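Side-chain contacts in acyltransferase (Actinoplanes teichomyceticus, PDB 4Q38), which transfers long fatty acyl chains from acyl-coenzyme A to the amino sugar of teicoplanin-type glycopeptide antibiotics: residues E55-L60 against V65-A70; A70-A75 against A122-V127. One frame throughout, in Å; residues are numbered along the deposited sequence.

In the fold
Going from the N terminus, helix 53-62 runs into a short turn and helix 67-76 folds back beside it. Contact 1 closes this turn, with only four residues between 55-60 and 65-70. Contact 2 opens where contact 1 ends, at the shared A70, and closes a far longer loop of 46 residues that includes helix 84-98; the two therefore follow in series and do not cross. Helix 67-76 meets helix 53-62 in contact 1 and the junction between helices 119-123 and 125-143 in contact 2. V74 packs against A56, R57 and L60, extending the first interface. Both contacts belong to the helical N-terminal part, away from the coenzyme A and sugar sites.

Contact 1 (E55-L60 against V65-A70); sequences EARDLL and VPELDA
R57 reaches across from helix 53-62 to E67 in the first turn of the next helix, and the two form a salt bridge, NH2 of R57 to OE2 of E67 at 2.9 Å. The carboxylate oxygen lies at the edge of the guanidinium, practically in its plane, and is met almost along its C-O axis. The N-H points less well, at 140°, and the two flat groups are turned 37° apart. The arginine chain gets there by bending at chi2 and chi3, which lays NE 4.0 Å from CB of A70 and puts the A70 carbonyl carbon over one guanidinium face. OE2 of E67 is shared: R61 makes a second salt bridge to it, so two arginines probably share the charge of this exposed carboxylate.

The backbone supplies the other polar link. The carbonyl O of L60 accepts from N of V65 at 3.0 Å, with a fairly straight N-H (155°), so both are satisfied at the bend in the chain. Beside this bond, the L60 side chain divides between two neighbours: CD2 of L60 meets CG2 of V65 at 3.8 Å, while CD1 and CB both lie against the A70 methyl, with CB to CB at 3.9 Å. L131 also touches L60, and OD2 of the buried D69 is paired with R166 of helix 157-169. P66 occupies the N-cap position of helix 67-76. Together these features make two consecutive helices joined by a short connection and packed against each other within the helical N-acyltransferase N-terminal domain.

Contact 2 (A70-A75 against A122-V127); sequences AEEIVA and ARYFHV
Y124 lays one face of its ring against I73, and these two residues bury the most surface here. CG1 of I73 stands 3.5 Å from the centroid of the Y124 ring and 13° off its normal, a CH-pi contact over the middle of the ring. The isoleucine crosses the tyrosine at about a right angle. Its first torsion, with CG1 beside the backbone N, brings that carbon over the ring, and beyond it CD1 of I73 meets CG1 of V127 at 3.8 Å.

E72, third in buried surface, deals with the polar end of the tyrosine. OH of Y124 donates to OE1 of E72 at 2.7 Å, arriving on the anti side of the carboxylate and 20° out of its plane. The carboxylate plane is turned 58° from that of the ring. An extended chain beyond CG carries OE1 to the ring edge, while CB of E72 lies 3.8 Å from CE2 of Y124.

OE1 of E72 has further partners: R166 of helix 157-169 forms a salt bridge with it, and a water 2.8 Å away donates to it and accepts a weak bond from NH1 of R123. NH1 itself stays 4.6 Å from OE1 of E72, too far for a direct salt bridge. The tyrosine thus presents an apolar face to the interior and its hydroxyl to an acceptor whose negative charge is probably stabilised by R166, with R123 adding a weaker, water-mediated influence.

Contact 1 (E55-L60 against V65-A70)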
loop_
_atom_site.group_PDB
_atom_site.type_symbol
_atom_site.label_atom_id
_atom_site.label_comp_id
_atom_site.label_asym_id
_atom_site.label_seq_id
_atom_site.Cartn_x
_atom_site.Cartn_y
_atom_site.Cartn_z
ATOM N N GLU A 55 -8.863 4.452 -23.321
ATOM C CA GLU A 55 -7.973 5.272 -22.510
ATOM C C GLU A 55 -7.836 4.656 -21.115
ATOM O O GLU A 55 -6.726 4.476 -20.622
ATOM C CB GLU A 55 -8.488 6.704 -22.397
ATOM C CG GLU A 55 -7.520 7.620 -21.660
ATOM C CD GLU A 55 -8.096 8.986 -21.358
ATOM O OE1 GLU A 55 -9.210 9.294 -21.824
ATOM O OE2 GLU A 55 -7.429 9.762 -20.650
ATOM N N ALA A 56 -8.973 4.332 -20.499
ATOM C CA ALA A 56 -8.998 3.692 -19.187
ATOM C C ALA A 56 -8.316 2.327 -19.217
ATOM O O ALA A 56 -7.570 1.982 -18.298
ATOM C CB ALA A 56 -10.423 3.572 -18.671
ATOM N N ARG A 57 -8.559 1.561 -20.280
ATOM C CA ARG A 57 -7.929 0.251 -20.430
ATOM C C ARG A 57 -6.415 0.344 -20.597
ATOM O O ARG A 57 -5.680 -0.507 -20.090
ATOM C CB ARG A 57 -8.556 -0.550 -21.584
ATOM C CG ARG A 57 -9.984 -1.027 -21.323
ATOM C CD ARG A 57 -10.111 -1.967 -20.118
ATOM N NE ARG A 57 -9.384 -3.230 -20.280
ATOM C CZ ARG A 57 -9.905 -4.352 -20.777
ATOM N NH1 ARG A 57 -11.170 -4.390 -21.184
ATOM N NH2 ARG A 57 -9.152 -5.439 -20.873
ATOM N N ASP A 58 -5.954 1.375 -21.303
ATOM C CA ASP A 58 -4.521 1.597 -21.480
ATOM C C ASP A 58 -3.855 1.941 -20.143
ATOM O O ASP A 58 -2.799 1.398 -19.806
ATOM C CB ASP A 58 -4.250 2.705 -22.503
ATOM C CG ASP A 58 -4.424 2.242 -23.954
ATOM O OD1 ASP A 58 -4.531 1.024 -24.218
ATOM O OD2 ASP A 58 -4.449 3.122 -24.837
ATOM N N LEU A 59 -4.483 2.838 -19.386
ATOM C CA LEU A 59 -3.937 3.236 -18.088
ATOM C C LEU A 59 -3.907 2.061 -17.109
ATOM O O LEU A 59 -2.874 1.791 -16.504
ATOM C CB LEU A 59 -4.697 4.426 -17.501
ATOM C CG LEU A 59 -4.143 4.999 -16.188
ATOM C CD1 LEU A 59 -2.673 5.393 -16.313
ATOM C CD2 LEU A 59 -4.982 6.190 -15.748
ATOM N N LEU A 60 -5.027 1.349 -16.983
ATOM C CA LEU A 60 -5.087 0.161 -16.118
ATOM C C LEU A 60 -4.010 -0.880 -16.454
ATOM O O LEU A 60 -3.428 -1.507 -15.552
ATOM C CB LEU A 60 -6.498 -0.455 -16.124
ATOM C CG LEU A 60 -7.561 0.373 -15.377
ATOM C CD1 LEU A 60 -8.980 0.058 -15.841
ATOM C CD2 LEU A 60 -7.441 0.212 -13.864
ATOM N N VAL A 65 -2.880 -3.752 -13.660
ATOM C CA VAL A 65 -4.141 -4.317 -13.177
ATOM C C VAL A 65 -4.494 -5.524 -14.069
ATOM O O VAL A 65 -4.435 -5.411 -15.283
ATOM C CB VAL A 65 -5.241 -3.246 -13.195
ATOM C CG1 VAL A 65 -6.593 -3.832 -12.806
ATOM C CG2 VAL A 65 -4.858 -2.091 -12.258
ATOM N N PRO A 66 -4.814 -6.695 -13.472
ATOM C CA PRO A 66 -5.113 -7.845 -14.342
ATOM C C PRO A 66 -6.289 -7.548 -15.284
ATOM O O PRO A 66 -7.190 -6.776 -14.929
ATOM C CB PRO A 66 -5.468 -8.955 -13.349
ATOM C CG PRO A 66 -4.742 -8.571 -12.089
ATOM C CD PRO A 66 -4.845 -7.067 -12.046
ATOM N N GLU A 67 -6.259 -8.146 -16.474
ATOM C CA GLU A 67 -7.254 -7.876 -17.518
ATOM C C GLU A 67 -8.678 -8.040 -17.016
ATOM O O GLU A 67 -9.528 -7.203 -17.306
ATOM C CB GLU A 67 -7.025 -8.758 -18.762
ATOM C CG GLU A 67 -5.701 -8.509 -19.484
ATOM C CD GLU A 67 -5.547 -7.082 -20.007
ATOM O OE1 GLU A 67 -4.461 -6.491 -19.813
ATOM O OE2 GLU A 67 -6.503 -6.548 -20.618
ATOM N N LEU A 68 -8.930 -9.106 -16.257
ATOM C CA LEU A 68 -10.271 -9.388 -15.736
ATOM C C LEU A 68 -10.828 -8.221 -14.911
ATOM O O LEU A 68 -11.940 -7.734 -15.174
ATOM C CB LEU A 68 -10.275 -10.673 -14.903
ATOM C CG LEU A 68 -11.586 -11.051 -14.202
ATOM C CD1 LEU A 68 -12.686 -11.352 -15.218
ATOM C CD2 LEU A 68 -11.372 -12.232 -13.267
ATOM N N ASP A 69 -10.049 -7.781 -13.921
ATOM C CA ASP A 69 -10.451 -6.656 -13.073
ATOM C C ASP A 69 -10.600 -5.363 -13.863
ATOM O O ASP A 69 -11.556 -4.628 -13.651
ATOM C CB ASP A 69 -9.458 -6.445 -11.922
ATOM C CG ASP A 69 -9.209 -7.710 -11.139
ATOM O OD1 ASP A 69 -8.365 -8.498 -11.577
ATOM O OD2 ASP A 69 -9.848 -7.918 -10.091
ATOM N N ALA A 70 -9.647 -5.092 -14.755
ATOM C CA ALA A 70 -9.649 -3.865 -15.558
ATOM C C ALA A 70 -10.928 -3.727 -16.395
ATOM O O ALA A 70 -11.537 -2.647 -16.438
ATOM C CB ALA A 70 -8.411 -3.798 -16.440
#

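Contact 2 (A70-A75 against A122-V127)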
loop_
_atom_site.group_PDB
_atom_site.type_symbol
_atom_site.label_atom_id
_atom_site.label_comp_id
_atom_site.label_asym_id
_atom_site.label_seq_id
_atom_site.Cartn_x
_atom_site.Cartn_y
_atom_site.Cartn_z
ATOM N N ALA A 70 -9.647 -5.092 -14.755
ATOM C CA ALA A 70 -9.649 -3.865 -15.558
ATOM C C ALA A 70 -10.928 -3.727 -16.395
ATOM O O ALA A 70 -11.537 -2.647 -16.438
ATOM C CB ALA A 70 -8.411 -3.798 -16.440
ATOM N N GLU A 71 -11.333 -4.825 -17.038
ATOM C CA GLU A 71 -12.607 -4.877 -17.773
ATOM C C GLU A 71 -13.744 -4.455 -16.870
ATOM O O GLU A 71 -14.564 -3.613 -17.241
ATOM C CB GLU A 71 -12.911 -6.295 -18.254
ATOM C CG GLU A 71 -12.160 -6.748 -19.487
ATOM C CD GLU A 71 -12.415 -8.214 -19.793
ATOM O OE1 GLU A 71 -13.565 -8.552 -20.148
ATOM O OE2 GLU A 71 -11.470 -9.024 -19.665
ATOM N N GLU A 72 -13.795 -5.061 -15.687
ATOM C CA GLU A 72 -14.857 -4.797 -14.724
ATOM C C GLU A 72 -14.820 -3.357 -14.222
ATOM O O GLU A 72 -15.869 -2.717 -14.043
ATOM C CB GLU A 72 -14.778 -5.783 -13.553
ATOM C CG GLU A 72 -15.066 -7.228 -13.950
ATOM C CD GLU A 72 -14.950 -8.213 -12.796
ATOM O OE1 GLU A 72 -14.623 -7.804 -11.657
ATOM O OE2 GLU A 72 -15.199 -9.413 -13.033
ATOM N N ILE A 73 -13.610 -2.850 -13.994
ATOM C CA ILE A 73 -13.424 -1.479 -13.515
ATOM C C ILE A 73 -13.983 -0.480 -14.537
ATOM O O ILE A 73 -14.722 0.442 -14.183
ATOM C CB ILE A 73 -11.931 -1.181 -13.218
ATOM C CG1 ILE A 73 -11.485 -1.907 -11.938
ATOM C CG2 ILE A 73 -11.689 0.319 -13.101
ATOM C CD1 ILE A 73 -9.999 -2.228 -11.872
ATOM N N VAL A 74 -13.642 -0.685 -15.805
ATOM C CA VAL A 74 -14.096 0.208 -16.873
ATOM C C VAL A 74 -15.620 0.129 -17.008
ATOM O O VAL A 74 -16.297 1.156 -17.141
ATOM C CB VAL A 74 -13.380 -0.090 -18.212
ATOM C CG1 VAL A 74 -13.989 0.709 -19.361
ATOM C CG2 VAL A 74 -11.886 0.229 -18.096
ATOM N N ALA A 75 -16.150 -1.088 -16.920
ATOM C CA ALA A 75 -17.584 -1.325 -17.085
ATOM C C ALA A 75 -18.400 -0.626 -16.004
ATOM O O ALA A 75 -19.458 -0.065 -16.280
ATOM C CB ALA A 75 -17.878 -2.819 -17.096
ATOM N N ALA A 122 -18.812 0.574 -5.989
ATOM C CA ALA A 122 -18.451 0.658 -4.572
ATOM C C ALA A 122 -17.190 -0.152 -4.274
ATOM O O ALA A 122 -16.271 0.343 -3.621
ATOM C CB ALA A 122 -19.599 0.187 -3.702
ATOM N N ARG A 123 -17.160 -1.396 -4.751
ATOM C CA ARG A 123 -15.984 -2.267 -4.592
ATOM C C ARG A 123 -14.725 -1.660 -5.212
ATOM O O ARG A 123 -13.638 -1.793 -4.660
ATOM C CB ARG A 123 -16.243 -3.650 -5.205
ATOM C CG ARG A 123 -17.261 -4.484 -4.434
ATOM C CD ARG A 123 -17.379 -5.889 -5.012
ATOM N NE ARG A 123 -18.197 -5.970 -6.228
ATOM C CZ ARG A 123 -17.732 -6.311 -7.428
ATOM N NH1 ARG A 123 -16.432 -6.586 -7.610
ATOM N NH2 ARG A 123 -18.572 -6.388 -8.455
ATOM N N TYR A 124 -14.873 -1.001 -6.357
ATOM C CA TYR A 124 -13.724 -0.424 -7.043
ATOM C C TYR A 124 -13.515 1.066 -6.741
ATOM O O TYR A 124 -12.722 1.728 -7.406
ATOM C CB TYR A 124 -13.827 -0.661 -8.555
ATOM C CG TYR A 124 -13.624 -2.098 -9.000
ATOM C CD1 TYR A 124 -12.436 -2.783 -8.713
ATOM C CD2 TYR A 124 -14.601 -2.761 -9.746
ATOM C CE1 TYR A 124 -12.237 -4.083 -9.141
ATOM C CE2 TYR A 124 -14.414 -4.069 -10.182
ATOM C CZ TYR A 124 -13.233 -4.729 -9.875
ATOM O OH TYR A 124 -13.036 -6.026 -10.305
ATOM N N PHE A 125 -14.208 1.589 -5.731
ATOM C CA PHE A 125 -14.166 3.027 -5.435
ATOM C C PHE A 125 -12.747 3.606 -5.419
ATOM O O PHE A 125 -12.464 4.605 -6.061
ATOM C CB PHE A 125 -14.880 3.347 -4.113
ATOM C CG PHE A 125 -14.846 4.810 -3.745
ATOM C CD1 PHE A 125 -15.715 5.722 -4.358
ATOM C CD2 PHE A 125 -13.938 5.285 -2.799
ATOM C CE1 PHE A 125 -15.672 7.073 -4.032
ATOM C CE2 PHE A 125 -13.893 6.634 -2.466
ATOM C CZ PHE A 125 -14.768 7.530 -3.080
ATOM N N HIS A 126 -11.863 2.973 -4.666
ATOM C CA HIS A 126 -10.510 3.503 -4.481
ATOM C C HIS A 126 -9.611 3.285 -5.659
ATOM O O HIS A 126 -8.573 3.937 -5.796
ATOM C CB HIS A 126 -9.928 2.946 -3.189
ATOM C CG HIS A 126 -10.646 3.460 -1.975
ATOM N ND1 HIS A 126 -10.574 4.750 -1.594
ATOM C CD2 HIS A 126 -11.510 2.829 -1.082
ATOM C CE1 HIS A 126 -11.346 4.936 -0.501
ATOM N NE2 HIS A 126 -11.910 3.762 -0.185
ATOM N N VAL A 127 -9.999 2.375 -6.543
ATOM C CA VAL A 127 -9.351 2.309 -7.851
ATOM C C VAL A 127 -9.674 3.577 -8.661
ATOM O O VAL A 127 -8.782 4.154 -9.319
ATOM C CB VAL A 127 -9.766 1.041 -8.626
ATOM C CG1 VAL A 127 -9.128 1.019 -10.011
ATOM C CG2 VAL A 127 -9.380 -0.203 -7.843
HETATM O O HOH W 1 -17.679 -6.496 -11.187
HETATM O O HOH W 2 -15.653 -8.872 -9.243
#